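Local coordinates for protein aminoacyl-tRNA synthetase (Cryptosporidium parvum, PDB 5F9Z) that probably charges tRNA(Pro) with proline at the expense of ATP, as a class II prolyl-tRNA synthetase whose active site here holds halofuginone and an ATP analogue, at residues A27-Q32 against G288-L293; V359-E364 against S395-L400; A441-D446 against M474-I479. One frame throughout, in Å; residues are numbered along the deposited sequence.

Contact 1. Residues A27-Q32 against G288-L293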
ATOM      1  N   ALA A  27      -7.097  16.768   3.629  1.00 36.29           N
ATOM      2  CA  ALA A  27      -6.793  16.263   4.964  1.00 34.07           C
ATOM      3  C   ALA A  27      -8.064  15.982   5.753  1.00 35.44           C
ATOM      4  O   ALA A  27      -8.184  14.935   6.401  1.00 36.25           O
ATOM      5  CB  ALA A  27      -5.904  17.256   5.713  1.00 33.78           C
ATOM      6  N   ASP A  28      -9.029  16.903   5.706  1.00 36.12           N
ATOM      7  CA  ASP A  28     -10.293  16.679   6.397  1.00 35.20           C
ATOM      8  C   ASP A  28     -11.096  15.570   5.729  1.00 33.31           C
ATOM      9  O   ASP A  28     -11.784  14.799   6.408  1.00 32.28           O
ATOM     10  CB  ASP A  28     -11.097  17.978   6.449  1.00 39.06           C
ATOM     11  CG  ASP A  28     -12.335  17.867   7.317  1.00 41.60           C
ATOM     12  OD1 ASP A  28     -12.369  16.979   8.195  1.00 40.77           O
ATOM     13  OD2 ASP A  28     -13.271  18.671   7.126  1.00 44.44           O
ATOM     14  N   TRP A  29     -11.019  15.471   4.399  1.00 33.48           N
ATOM     15  CA  TRP A  29     -11.691  14.379   3.700  1.00 32.58           C
ATOM     16  C   TRP A  29     -11.128  13.029   4.121  1.00 31.24           C
ATOM     17  O   TRP A  29     -11.883  12.081   4.367  1.00 22.87           O
ATOM     18  CB  TRP A  29     -11.562  14.562   2.187  1.00 26.79           C
ATOM     19  CG  TRP A  29     -12.056  13.385   1.394  1.00 32.12           C
ATOM     20  CD1 TRP A  29     -13.320  13.187   0.922  1.00 34.05           C
ATOM     21  CD2 TRP A  29     -11.292  12.243   0.982  1.00 30.39           C
ATOM     22  NE1 TRP A  29     -13.392  11.995   0.243  1.00 28.37           N
ATOM     23  CE2 TRP A  29     -12.161  11.395   0.265  1.00 30.85           C
ATOM     24  CE3 TRP A  29      -9.959  11.854   1.149  1.00 29.38           C
ATOM     25  CZ2 TRP A  29     -11.740  10.185  -0.280  1.00 30.36           C
ATOM     26  CZ3 TRP A  29      -9.544  10.650   0.608  1.00 23.96           C
ATOM     27  CH2 TRP A  29     -10.431   9.830  -0.098  1.00 24.86           C
ATOM     28  N   TYR A  30      -9.800  12.923   4.208  1.00 30.70           N
ATOM     29  CA  TYR A  30      -9.177  11.655   4.570  1.00 29.46           C
ATOM     30  C   TYR A  30      -9.553  11.241   5.986  1.00 27.68           C
ATOM     31  O   TYR A  30      -9.807  10.060   6.248  1.00 26.74           O
ATOM     32  CB  TYR A  30      -7.658  11.765   4.419  1.00 30.68           C
ATOM     33  CG  TYR A  30      -6.910  10.470   4.633  1.00 29.04           C
ATOM     34  CD1 TYR A  30      -7.158   9.361   3.835  1.00 29.43           C
ATOM     35  CD2 TYR A  30      -5.938  10.363   5.621  1.00 26.82           C
ATOM     36  CE1 TYR A  30      -6.472   8.177   4.022  1.00 28.84           C
ATOM     37  CE2 TYR A  30      -5.246   9.183   5.815  1.00 27.47           C
ATOM     38  CZ  TYR A  30      -5.516   8.093   5.012  1.00 27.45           C
ATOM     39  OH  TYR A  30      -4.828   6.916   5.202  1.00 25.54           O
ATOM     40  N   SER A  31      -9.610  12.202   6.912  1.00 28.74           N
ATOM     41  CA  SER A  31      -9.964  11.886   8.291  1.00 28.05           C
ATOM     42  C   SER A  31     -11.408  11.406   8.394  1.00 29.33           C
ATOM     43  O   SER A  31     -11.692  10.406   9.062  1.00 29.16           O
ATOM     44  CB  SER A  31      -9.737  13.106   9.183  1.00 27.77           C
ATOM     45  OG  SER A  31     -10.105  12.829  10.524  1.00 29.50           O
ATOM     46  N   GLN A  32     -12.335  12.108   7.738  1.00 30.59           N
ATOM     47  CA  GLN A  32     -13.739  11.712   7.801  1.00 32.04           C
ATOM     48  C   GLN A  32     -13.964  10.354   7.149  1.00 32.69           C
ATOM     49  O   GLN A  32     -14.799   9.568   7.612  1.00 34.60           O
ATOM     50  CB  GLN A  32     -14.620  12.770   7.136  1.00 34.30           C
ATOM     51  CG  GLN A  32     -14.635  14.117   7.836  1.00 24.70           C
ATOM     52  CD  GLN A  32     -15.650  15.069   7.230  1.00 35.94           C
ATOM     53  OE1 GLN A  32     -16.738  14.658   6.825  1.00 36.31           O
ATOM     54  NE2 GLN A  32     -15.297  16.347   7.159  1.00 27.97           N
ATOM     55  N   GLY A 288     -11.166   6.554  -3.030  1.00 24.51           N
ATOM     56  CA  GLY A 288     -12.246   7.186  -2.292  1.00 27.30           C
ATOM     57  C   GLY A 288     -12.750   8.444  -2.974  1.00 29.88           C
ATOM     58  O   GLY A 288     -12.007   9.152  -3.657  1.00 33.38           O
ATOM     59  N   ASP A 289     -14.036   8.719  -2.784  1.00 27.69           N
ATOM     60  CA  ASP A 289     -14.669   9.895  -3.370  1.00 29.49           C
ATOM     61  C   ASP A 289     -15.334  10.701  -2.256  1.00 32.33           C
ATOM     62  O   ASP A 289     -15.054  10.530  -1.063  1.00 32.99           O
ATOM     63  CB  ASP A 289     -15.649   9.489  -4.481  1.00 30.75           C
ATOM     64  CG  ASP A 289     -16.687   8.473  -4.021  1.00 31.76           C
ATOM     65  OD1 ASP A 289     -17.124   8.530  -2.852  1.00 32.36           O
ATOM     66  OD2 ASP A 289     -17.072   7.614  -4.841  1.00 30.52           O
ATOM     67  N   ASN A 290     -16.242  11.600  -2.643  1.00 31.45           N
ATOM     68  CA  ASN A 290     -16.933  12.457  -1.688  1.00 30.46           C
ATOM     69  C   ASN A 290     -18.027  11.735  -0.914  1.00 29.67           C
ATOM     70  O   ASN A 290     -18.552  12.300   0.051  1.00 29.11           O
ATOM     71  CB  ASN A 290     -17.525  13.671  -2.405  1.00 26.93           C
ATOM     72  CG  ASN A 290     -16.485  14.728  -2.715  1.00 33.89           C
ATOM     73  OD1 ASN A 290     -15.283  14.487  -2.591  1.00 32.83           O
ATOM     74  ND2 ASN A 290     -16.941  15.908  -3.118  1.00 29.30           N
ATOM     75  N   LYS A 291     -18.389  10.516  -1.310  1.00 31.25           N
ATOM     76  CA  LYS A 291     -19.323   9.715  -0.532  1.00 32.35           C
ATOM     77  C   LYS A 291     -18.634   8.881   0.537  1.00 31.20           C
ATOM     78  O   LYS A 291     -19.306   8.393   1.453  1.00 32.25           O
ATOM     79  CB  LYS A 291     -20.126   8.785  -1.446  1.00 33.46           C
ATOM     80  CG  LYS A 291     -20.946   9.498  -2.498  1.00 37.16           C
ATOM     81  CD  LYS A 291     -21.726   8.501  -3.330  1.00 37.68           C
ATOM     82  CE  LYS A 291     -22.534   9.198  -4.401  1.00 38.54           C
ATOM     83  NZ  LYS A 291     -23.389   8.237  -5.146  1.00 38.77           N
ATOM     84  N   GLY A 292     -17.319   8.705   0.440  1.00 29.82           N
ATOM     85  CA  GLY A 292     -16.586   7.910   1.402  1.00 29.28           C
ATOM     86  C   GLY A 292     -15.647   6.919   0.750  1.00 28.11           C
ATOM     87  O   GLY A 292     -15.065   7.202  -0.301  1.00 29.36           O
ATOM     88  N   LEU A 293     -15.497   5.749   1.364  1.00 27.08           N
ATOM     89  CA  LEU A 293     -14.602   4.732   0.836  1.00 26.55           C
ATOM     90  C   LEU A 293     -15.088   4.210  -0.510  1.00 24.86           C
ATOM     91  O   LEU A 293     -16.289   4.135  -0.781  1.00 24.96           O
ATOM     92  CB  LEU A 293     -14.482   3.560   1.810  1.00 27.39           C
ATOM     93  CG  LEU A 293     -13.624   3.705   3.063  1.00 27.09           C
ATOM     94  CD1 LEU A 293     -13.752   2.448   3.897  1.00 22.29           C
ATOM     95  CD2 LEU A 293     -12.173   3.950   2.690  1.00 28.65           C
TER
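The carbonyl oxygen of Asp289 takes two N-H groups, one from each face of its carbonyl plane. From the helix side comes the indole of Trp29, whose NE1 lies 2.6 Å from Asp289 O with an N-H...O angle of 155°; the acceptor sits exactly in the indole plane, while NE1 stands well above the plane of the carbonyl. The second donor is Gly292 N, which closes a type I beta turn over Asp289-Gly292. Tryptophan suits this buried place because one flat side chain offers both a donor and a broad apolar edge: beyond NE1, its CZ2 runs up to Gly288 C at 3.4 Å. With CG anti to the backbone N (chi1 172°), the ring reaches from helix 26-36 to the turn. Gly288, the first residue beyond helix 278-287, has no side chain to obstruct that edge. Inside the turn, Asp289 OD1 accepts from Lys291 N at 2.8 Å, an Asx turn, and also forms a salt bridge with Arg380. Gly292 adopts a positive phi (132°), at which a beta carbon would press on the preceding carbonyl oxygen. Asn290 OD1 bonds to the ring of His3, a residue of the purification tag, and to the backbone N of Lys22.

Contact 2. Residues V359-E364 against S395-L400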
ATOM      1  N   VAL A 359     -18.860  -0.507   0.344  1.00 21.11           N
ATOM      2  CA  VAL A 359     -19.374  -1.776  -0.159  1.00 20.94           C
ATOM      3  C   VAL A 359     -19.592  -1.664  -1.661  1.00 20.32           C
ATOM      4  O   VAL A 359     -20.233  -0.722  -2.142  1.00 18.55           O
ATOM      5  CB  VAL A 359     -20.668  -2.166   0.570  1.00 22.91           C
ATOM      6  CG1 VAL A 359     -21.238  -3.449  -0.017  1.00 21.66           C
ATOM      7  CG2 VAL A 359     -20.404  -2.332   2.060  1.00 21.95           C
ATOM      8  N   CYS A 360     -19.060  -2.636  -2.407  1.00 21.87           N
ATOM      9  CA  CYS A 360     -19.016  -2.533  -3.864  1.00 21.66           C
ATOM     10  C   CYS A 360     -20.415  -2.465  -4.466  1.00 22.40           C
ATOM     11  O   CYS A 360     -20.699  -1.609  -5.311  1.00 25.21           O
ATOM     12  CB  CYS A 360     -18.241  -3.714  -4.444  1.00 21.32           C
ATOM     13  SG  CYS A 360     -16.609  -3.946  -3.718  1.00 23.10           S
ATOM     14  N   LEU A 361     -21.299  -3.367  -4.053  1.00 21.34           N
ATOM     15  CA  LEU A 361     -22.644  -3.445  -4.602  1.00 22.89           C
ATOM     16  C   LEU A 361     -23.655  -3.508  -3.469  1.00 26.38           C
ATOM     17  O   LEU A 361     -23.399  -4.126  -2.431  1.00 28.23           O
ATOM     18  CB  LEU A 361     -22.809  -4.676  -5.505  1.00 22.02           C
ATOM     19  CG  LEU A 361     -21.767  -4.912  -6.602  1.00 21.12           C
ATOM     20  CD1 LEU A 361     -21.966  -6.283  -7.229  1.00 17.61           C
ATOM     21  CD2 LEU A 361     -21.836  -3.823  -7.660  1.00 21.04           C
ATOM     22  N   ARG A 362     -24.803  -2.868  -3.667  1.00 27.87           N
ATOM     23  CA  ARG A 362     -25.928  -3.007  -2.758  1.00 29.11           C
ATOM     24  C   ARG A 362     -27.115  -3.576  -3.520  1.00 29.54           C
ATOM     25  O   ARG A 362     -27.364  -3.206  -4.672  1.00 29.28           O
ATOM     26  CB  ARG A 362     -26.303  -1.675  -2.091  1.00 28.12           C
ATOM     27  CG  ARG A 362     -26.979  -0.650  -2.984  1.00 29.77           C
ATOM     28  CD  ARG A 362     -27.847   0.273  -2.144  1.00 31.02           C
ATOM     29  NE  ARG A 362     -28.299   1.453  -2.874  1.00 31.39           N
ATOM     30  CZ  ARG A 362     -27.673   2.625  -2.852  1.00 33.31           C
ATOM     31  NH1 ARG A 362     -26.565   2.771  -2.139  1.00 35.02           N
ATOM     32  NH2 ARG A 362     -28.152   3.650  -3.544  1.00 33.43           N
ATOM     33  N   PHE A 363     -27.827  -4.498  -2.880  1.00 30.12           N
ATOM     34  CA  PHE A 363     -29.014  -5.119  -3.452  1.00 29.12           C
ATOM     35  C   PHE A 363     -30.239  -4.545  -2.757  1.00 29.82           C
ATOM     36  O   PHE A 363     -30.384  -4.677  -1.537  1.00 30.18           O
ATOM     37  CB  PHE A 363     -28.980  -6.640  -3.298  1.00 28.76           C
ATOM     38  CG  PHE A 363     -27.958  -7.327  -4.166  1.00 27.94           C
ATOM     39  CD1 PHE A 363     -27.159  -6.606  -5.038  1.00 27.20           C
ATOM     40  CD2 PHE A 363     -27.811  -8.704  -4.116  1.00 26.67           C
ATOM     41  CE1 PHE A 363     -26.224  -7.244  -5.833  1.00 25.80           C
ATOM     42  CE2 PHE A 363     -26.883  -9.347  -4.910  1.00 25.25           C
ATOM     43  CZ  PHE A 363     -26.088  -8.617  -5.768  1.00 24.95           C
ATOM     44  N   GLU A 364     -31.109  -3.903  -3.528  1.00 30.72           N
ATOM     45  CA  GLU A 364     -32.375  -3.390  -3.024  1.00 31.32           C
ATOM     46  C   GLU A 364     -33.463  -4.408  -3.342  1.00 31.59           C
ATOM     47  O   GLU A 364     -33.721  -4.700  -4.515  1.00 34.04           O
ATOM     48  CB  GLU A 364     -32.695  -2.030  -3.643  1.00 31.71           C
ATOM     49  CG  GLU A 364     -31.607  -0.992  -3.421  1.00 31.98           C
ATOM     50  CD  GLU A 364     -31.905   0.327  -4.102  1.00 35.22           C
ATOM     51  OE1 GLU A 364     -32.954   0.431  -4.772  1.00 37.70           O
ATOM     52  OE2 GLU A 364     -31.088   1.262  -3.967  1.00 36.10           O
ATOM     53  N   SER A 395     -23.695 -15.907 -12.040  1.00 35.06           N
ATOM     54  CA  SER A 395     -22.799 -15.553 -13.133  1.00 33.17           C
ATOM     55  C   SER A 395     -22.516 -14.058 -13.218  1.00 31.78           C
ATOM     56  O   SER A 395     -21.378 -13.665 -13.500  1.00 32.39           O
ATOM     57  CB  SER A 395     -23.383 -16.033 -14.466  1.00 34.05           C
ATOM     58  OG  SER A 395     -22.653 -15.504 -15.559  1.00 33.89           O
ATOM     59  N   LYS A 396     -23.521 -13.213 -12.980  1.00 31.13           N
ATOM     60  CA  LYS A 396     -23.367 -11.782 -13.231  1.00 31.39           C
ATOM     61  C   LYS A 396     -22.569 -11.085 -12.132  1.00 29.19           C
ATOM     62  O   LYS A 396     -21.763 -10.194 -12.422  1.00 30.15           O
ATOM     63  CB  LYS A 396     -24.740 -11.125 -13.377  1.00 33.16           C
ATOM     64  CG  LYS A 396     -24.695  -9.703 -13.910  1.00 35.42           C
ATOM     65  CD  LYS A 396     -24.741  -9.686 -15.428  1.00 39.74           C
ATOM     66  CE  LYS A 396     -24.424  -8.305 -15.980  1.00 41.27           C
ATOM     67  NZ  LYS A 396     -22.975  -7.977 -15.844  1.00 41.52           N
ATOM     68  N   ILE A 397     -22.783 -11.464 -10.875  1.00 26.14           N
ATOM     69  CA  ILE A 397     -22.183 -10.756  -9.744  1.00 26.65           C
ATOM     70  C   ILE A 397     -20.666 -10.934  -9.724  1.00 28.60           C
ATOM     71  O   ILE A 397     -19.950  -9.942  -9.521  1.00 28.98           O
ATOM     72  CB  ILE A 397     -22.821 -11.191  -8.414  1.00 26.15           C
ATOM     73  CG1 ILE A 397     -24.312 -10.858  -8.417  1.00 25.28           C
ATOM     74  CG2 ILE A 397     -22.129 -10.512  -7.240  1.00 18.57           C
ATOM     75  CD1 ILE A 397     -24.611  -9.431  -8.827  1.00 25.17           C
ATOM     76  N   PRO A 398     -20.118 -12.142  -9.914  1.00 28.74           N
ATOM     77  CA  PRO A 398     -18.655 -12.236 -10.056  1.00 28.41           C
ATOM     78  C   PRO A 398     -18.115 -11.418 -11.216  1.00 29.15           C
ATOM     79  O   PRO A 398     -16.995 -10.898 -11.126  1.00 26.34           O
ATOM     80  CB  PRO A 398     -18.419 -13.739 -10.262  1.00 28.38           C
ATOM     81  CG  PRO A 398     -19.561 -14.384  -9.581  1.00 28.23           C
ATOM     82  CD  PRO A 398     -20.732 -13.483  -9.846  1.00 29.19           C
ATOM     83  N   LYS A 399     -18.882 -11.279 -12.301  1.00 30.31           N
ATOM     84  CA  LYS A 399     -18.444 -10.441 -13.412  1.00 30.09           C
ATOM     85  C   LYS A 399     -18.465  -8.965 -13.036  1.00 28.71           C
ATOM     86  O   LYS A 399     -17.557  -8.212 -13.408  1.00 29.29           O
ATOM     87  CB  LYS A 399     -19.317 -10.690 -14.641  1.00 32.61           C
ATOM     88  CG  LYS A 399     -19.103 -12.040 -15.303  1.00 34.61           C
ATOM     89  CD  LYS A 399     -19.882 -12.147 -16.606  1.00 37.56           C
ATOM     90  CE  LYS A 399     -21.377 -12.000 -16.375  1.00 38.10           C
ATOM     91  NZ  LYS A 399     -22.151 -12.136 -17.640  1.00 39.97           N
ATOM     92  N   LEU A 400     -19.492  -8.532 -12.299  1.00 28.00           N
ATOM     93  CA  LEU A 400     -19.580  -7.128 -11.909  1.00 25.49           C
ATOM     94  C   LEU A 400     -18.440  -6.740 -10.975  1.00 24.97           C
ATOM     95  O   LEU A 400     -17.838  -5.672 -11.132  1.00 26.77           O
ATOM     96  CB  LEU A 400     -20.931  -6.843 -11.252  1.00 24.11           C
ATOM     97  CG  LEU A 400     -22.126  -6.723 -12.197  1.00 25.54           C
ATOM     98  CD1 LEU A 400     -23.398  -6.424 -11.418  1.00 24.81           C
ATOM     99  CD2 LEU A 400     -21.871  -5.650 -13.245  1.00 23.81           C
TER
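Ile397 is the first residue of 395-400 to meet the strand, and it does so with two branches. Its CD1 comes up to the edge of the Phe363 ring, near the ring plane, 3.5 Å from Phe363 CZ, and the two side chains approach from opposite directions. CG1 of Ile397 follows at 3.9 Å from the same Phe363 CZ. The other branch, CG2, stands anti to the backbone N and meets Leu361 CD1 at 4.2 Å. A beta-branched isoleucine is apt here, since it serves two strand residues from one position. Pro398 turns away from the strand; lacking an N-H, it cannot bond to the preceding turn, and the helix is kinked there. One turn after Lys396, whose carbonyl oxygen accepts from Leu400 N, Leu400 faces the strand again. Its CB lies 4.2 Å from Leu361 CD1, and the two leucine side chains cross at about a right angle. Leu361 thus places a single methyl against both helix residues, and the contact is wholly apolar, as befits four buried side chains. On the strand, Leu361 and Phe363 alternate with Arg362 and Glu364, which pair in a salt bridge on the other face; Arg362 also bonds to Glu355. The segment axes run roughly antiparallel (147°) and come within 11.5 Å. Helix 393-417 packs on one face of the mixed five-stranded sheet of the anticodon-binding domain, where strand 361-365 lies between strands 304-308 and 374-379.

Contact 3. Residues A441-D446 against M474-I479; sequences APWCED and MKSLCI. With ZN (zinc ion), chain F.
Trp443 and Ser476, and Glu445 and Ile479, touch across the contact by van der Waals packing alone. In the first pair, the six-membered ring of Trp443 meets the serine: CZ3 of Trp443 is 3.8 Å from Ser476 CB, an oblique approach. Trp443 has CG anti to its own backbone N (chi1 -167°), which carries the indole across toward the second strand. A small serine fits beside so large a ring, and its hydroxyl is occupied elsewhere, bonded to Glu450 and Ser213. In the second pair, Ile479 CD1 lies against the carboxylate end of Glu445, 3.5 Å from Glu445 OE1, while Ile479 CG2 is 3.8 Å from Glu445 OE2. Glu445 CG also touches Ile479 CD1, and the extended chain beyond CG carries the carboxylate on past that methyl; OE2 is paired with Lys503 in a salt bridge.

Within 441-446 the backbone folds back over the indole: Glu445 CA rests 3.4 Å above the ring plane, over its centre. The metal bond belongs to Cys444. Its SG binds the zinc ion at 2.3 Å and accepts from Asp446 N at 3.5 Å with a nearly straight angle (165°), a bond that would probably steady the thiolate. Cys449, Cys494 and Cys497 complete the four-cysteine site.

Both segments belong to the C-terminal zinc-bearing domain of prolyl-tRNA synthetase. Strand 503-508 pairs antiparallel with both 438-443 and 475-480, and so lies between them. Phe507 from it meets the Trp443 ring edge-to-face, while helix 447-458 brings Glu450 and Ile453 against the same indole.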
ATOM      1  N   ALA A 441      12.299  13.301 -16.328  1.00 38.41           N
ATOM      2  CA  ALA A 441      13.281  14.169 -16.956  1.00 38.99           C
ATOM      3  C   ALA A 441      14.547  13.403 -17.304  1.00 40.18           C
ATOM      4  O   ALA A 441      14.882  12.414 -16.644  1.00 40.10           O
ATOM      5  CB  ALA A 441      13.636  15.342 -16.030  1.00 38.32           C
ATOM      6  N   PRO A 442      15.269  13.839 -18.339  1.00 40.33           N
ATOM      7  CA  PRO A 442      16.592  13.260 -18.622  1.00 39.87           C
ATOM      8  C   PRO A 442      17.556  13.609 -17.498  1.00 38.27           C
ATOM      9  O   PRO A 442      17.769  14.784 -17.194  1.00 40.26           O
ATOM     10  CB  PRO A 442      17.000  13.924 -19.945  1.00 40.80           C
ATOM     11  CG  PRO A 442      15.744  14.512 -20.505  1.00 40.75           C
ATOM     12  CD  PRO A 442      14.890  14.859 -19.330  1.00 40.86           C
ATOM     13  N   TRP A 443      18.142  12.587 -16.882  1.00 37.46           N
ATOM     14  CA  TRP A 443      18.958  12.778 -15.693  1.00 37.90           C
ATOM     15  C   TRP A 443      20.274  12.026 -15.820  1.00 39.74           C
ATOM     16  O   TRP A 443      20.342  10.955 -16.430  1.00 40.81           O
ATOM     17  CB  TRP A 443      18.218  12.316 -14.435  1.00 36.49           C
ATOM     18  CG  TRP A 443      18.864  12.774 -13.173  1.00 37.63           C
ATOM     19  CD1 TRP A 443      19.545  13.940 -12.978  1.00 38.98           C
ATOM     20  CD2 TRP A 443      18.906  12.070 -11.928  1.00 37.25           C
ATOM     21  NE1 TRP A 443      20.002  14.010 -11.685  1.00 39.85           N
ATOM     22  CE2 TRP A 443      19.625  12.874 -11.020  1.00 39.03           C
ATOM     23  CE3 TRP A 443      18.403  10.841 -11.490  1.00 35.94           C
ATOM     24  CZ2 TRP A 443      19.854  12.487  -9.704  1.00 31.79           C
ATOM     25  CZ3 TRP A 443      18.633  10.460 -10.181  1.00 34.94           C
ATOM     26  CH2 TRP A 443      19.351  11.280  -9.303  1.00 35.53           C
ATOM     27  N   CYS A 444      21.322  12.600 -15.227  1.00 40.73           N
ATOM     28  CA  CYS A 444      22.638  11.975 -15.196  1.00 41.78           C
ATOM     29  C   CYS A 444      22.810  11.014 -14.029  1.00 41.10           C
ATOM     30  O   CYS A 444      23.760  10.221 -14.035  1.00 42.74           O
ATOM     31  CB  CYS A 444      23.732  13.043 -15.128  1.00 42.72           C
ATOM     32  SG  CYS A 444      23.862  13.864 -13.521  1.00 41.86           S
ATOM     33  N   GLU A 445      21.931  11.083 -13.028  1.00 39.62           N
ATOM     34  CA  GLU A 445      21.876  10.188 -11.873  1.00 40.36           C
ATOM     35  C   GLU A 445      23.059  10.343 -10.924  1.00 43.84           C
ATOM     36  O   GLU A 445      23.269   9.474 -10.068  1.00 45.54           O
ATOM     37  CB  GLU A 445      21.756   8.720 -12.299  1.00 39.92           C
ATOM     38  CG  GLU A 445      20.567   8.439 -13.201  1.00 39.29           C
ATOM     39  CD  GLU A 445      20.543   7.014 -13.709  1.00 40.73           C
ATOM     40  OE1 GLU A 445      21.259   6.164 -13.138  1.00 42.51           O
ATOM     41  OE2 GLU A 445      19.812   6.743 -14.684  1.00 40.28           O
ATOM     42  N   ASP A 446      23.832  11.420 -11.039  1.00 44.31           N
ATOM     43  CA  ASP A 446      24.917  11.651 -10.098  1.00 46.26           C
ATOM     44  C   ASP A 446      24.367  12.085  -8.743  1.00 44.81           C
ATOM     45  O   ASP A 446      23.333  12.753  -8.650  1.00 42.35           O
ATOM     46  CB  ASP A 446      25.878  12.715 -10.629  1.00 50.70           C
ATOM     47  CG  ASP A 446      26.601  12.276 -11.887  1.00 54.53           C
ATOM     48  OD1 ASP A 446      26.667  11.055 -12.144  1.00 56.33           O
ATOM     49  OD2 ASP A 446      27.110  13.153 -12.615  1.00 57.10           O
ATOM     50  N   MET A 474      12.406  18.949  -4.385  1.00 43.03           N
ATOM     51  CA  MET A 474      12.144  17.858  -5.312  1.00 41.32           C
ATOM     52  C   MET A 474      13.284  16.852  -5.258  1.00 40.96           C
ATOM     53  O   MET A 474      14.458  17.230  -5.187  1.00 44.34           O
ATOM     54  CB  MET A 474      11.977  18.378  -6.742  1.00 41.55           C
ATOM     55  CG  MET A 474      11.531  17.317  -7.738  1.00 41.82           C
ATOM     56  SD  MET A 474      11.453  17.920  -9.436  1.00 44.17           S
ATOM     57  CE  MET A 474      13.190  18.178  -9.783  1.00 44.65           C
ATOM     58  N   LYS A 475      12.934  15.569  -5.289  1.00 37.51           N
ATOM     59  CA  LYS A 475      13.922  14.505  -5.239  1.00 37.77           C
ATOM     60  C   LYS A 475      13.542  13.420  -6.235  1.00 35.56           C
ATOM     61  O   LYS A 475      12.393  13.321  -6.671  1.00 34.92           O
ATOM     62  CB  LYS A 475      14.043  13.907  -3.831  1.00 39.35           C
ATOM     63  CG  LYS A 475      12.890  13.004  -3.434  1.00 40.00           C
ATOM     64  CD  LYS A 475      13.137  12.371  -2.075  1.00 43.60           C
ATOM     65  CE  LYS A 475      12.119  11.283  -1.778  1.00 45.59           C
ATOM     66  NZ  LYS A 475      12.341  10.672  -0.438  1.00 48.96           N
ATOM     67  N   SER A 476      14.530  12.604  -6.592  1.00 33.93           N
ATOM     68  CA  SER A 476      14.280  11.474  -7.475  1.00 31.27           C
ATOM     69  C   SER A 476      13.411  10.447  -6.764  1.00 30.28           C
ATOM     70  O   SER A 476      13.734  10.000  -5.659  1.00 28.99           O
ATOM     71  CB  SER A 476      15.597  10.839  -7.917  1.00 32.48           C
ATOM     72  OG  SER A 476      16.268  10.245  -6.820  1.00 32.47           O
ATOM     73  N   LEU A 477      12.297  10.082  -7.396  1.00 31.15           N
ATOM     74  CA  LEU A 477      11.426   9.063  -6.822  1.00 31.03           C
ATOM     75  C   LEU A 477      11.945   7.666  -7.137  1.00 31.45           C
ATOM     76  O   LEU A 477      12.130   6.845  -6.231  1.00 31.56           O
ATOM     77  CB  LEU A 477      10.001   9.251  -7.339  1.00 27.72           C
ATOM     78  CG  LEU A 477       9.464  10.665  -7.112  1.00 25.86           C
ATOM     79  CD1 LEU A 477       8.101  10.837  -7.751  1.00 24.91           C
ATOM     80  CD2 LEU A 477       9.410  10.985  -5.624  1.00 27.76           C
ATOM     81  N   CYS A 478      12.195   7.388  -8.415  1.00 30.98           N
ATOM     82  CA  CYS A 478      12.800   6.137  -8.848  1.00 30.84           C
ATOM     83  C   CYS A 478      13.202   6.280 -10.308  1.00 30.34           C
ATOM     84  O   CYS A 478      12.633   7.092 -11.043  1.00 28.14           O
ATOM     85  CB  CYS A 478      11.844   4.949  -8.680  1.00 30.70           C
ATOM     86  SG  CYS A 478      10.475   4.919  -9.857  1.00 31.74           S
ATOM     87  N   ILE A 479      14.191   5.490 -10.711  1.00 31.56           N
ATOM     88  CA  ILE A 479      14.566   5.371 -12.117  1.00 27.46           C
ATOM     89  C   ILE A 479      13.703   4.264 -12.714  1.00 28.86           C
ATOM     90  O   ILE A 479      13.987   3.078 -12.491  1.00 28.63           O
ATOM     91  CB  ILE A 479      16.063   5.070 -12.279  1.00 33.72           C
ATOM     92  CG1 ILE A 479      16.891   5.993 -11.383  1.00 34.70           C
ATOM     93  CG2 ILE A 479      16.481   5.228 -13.731  1.00 29.97           C
ATOM     94  CD1 ILE A 479      18.352   5.615 -11.304  1.00 37.30           C
TER
HETATM   95 ZN    ZN F 703      22.793  15.903 -13.739  1.00 45.73          ZN

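In the fold
From the N terminus, helix 26-36 enters contact 1 first and is met again only when the chain leaves helix 278-287; this is the longest closure, with 255 residues between its segments. Contact 2 then closes a short loop of 30 residues within the anticodon-binding region, tying its central strand to helix 393-417. Contact 3 follows with 27 residues between its segments, in the zinc-bearing C-terminal region. The three closures are in series, none enclosing or crossing another. Contacts 1 and 2 come within about 5 Å at their nearest atoms, whereas contacts 2 and 3 lie on opposite sides of the chain's centre, their own centres about 44 Å apart.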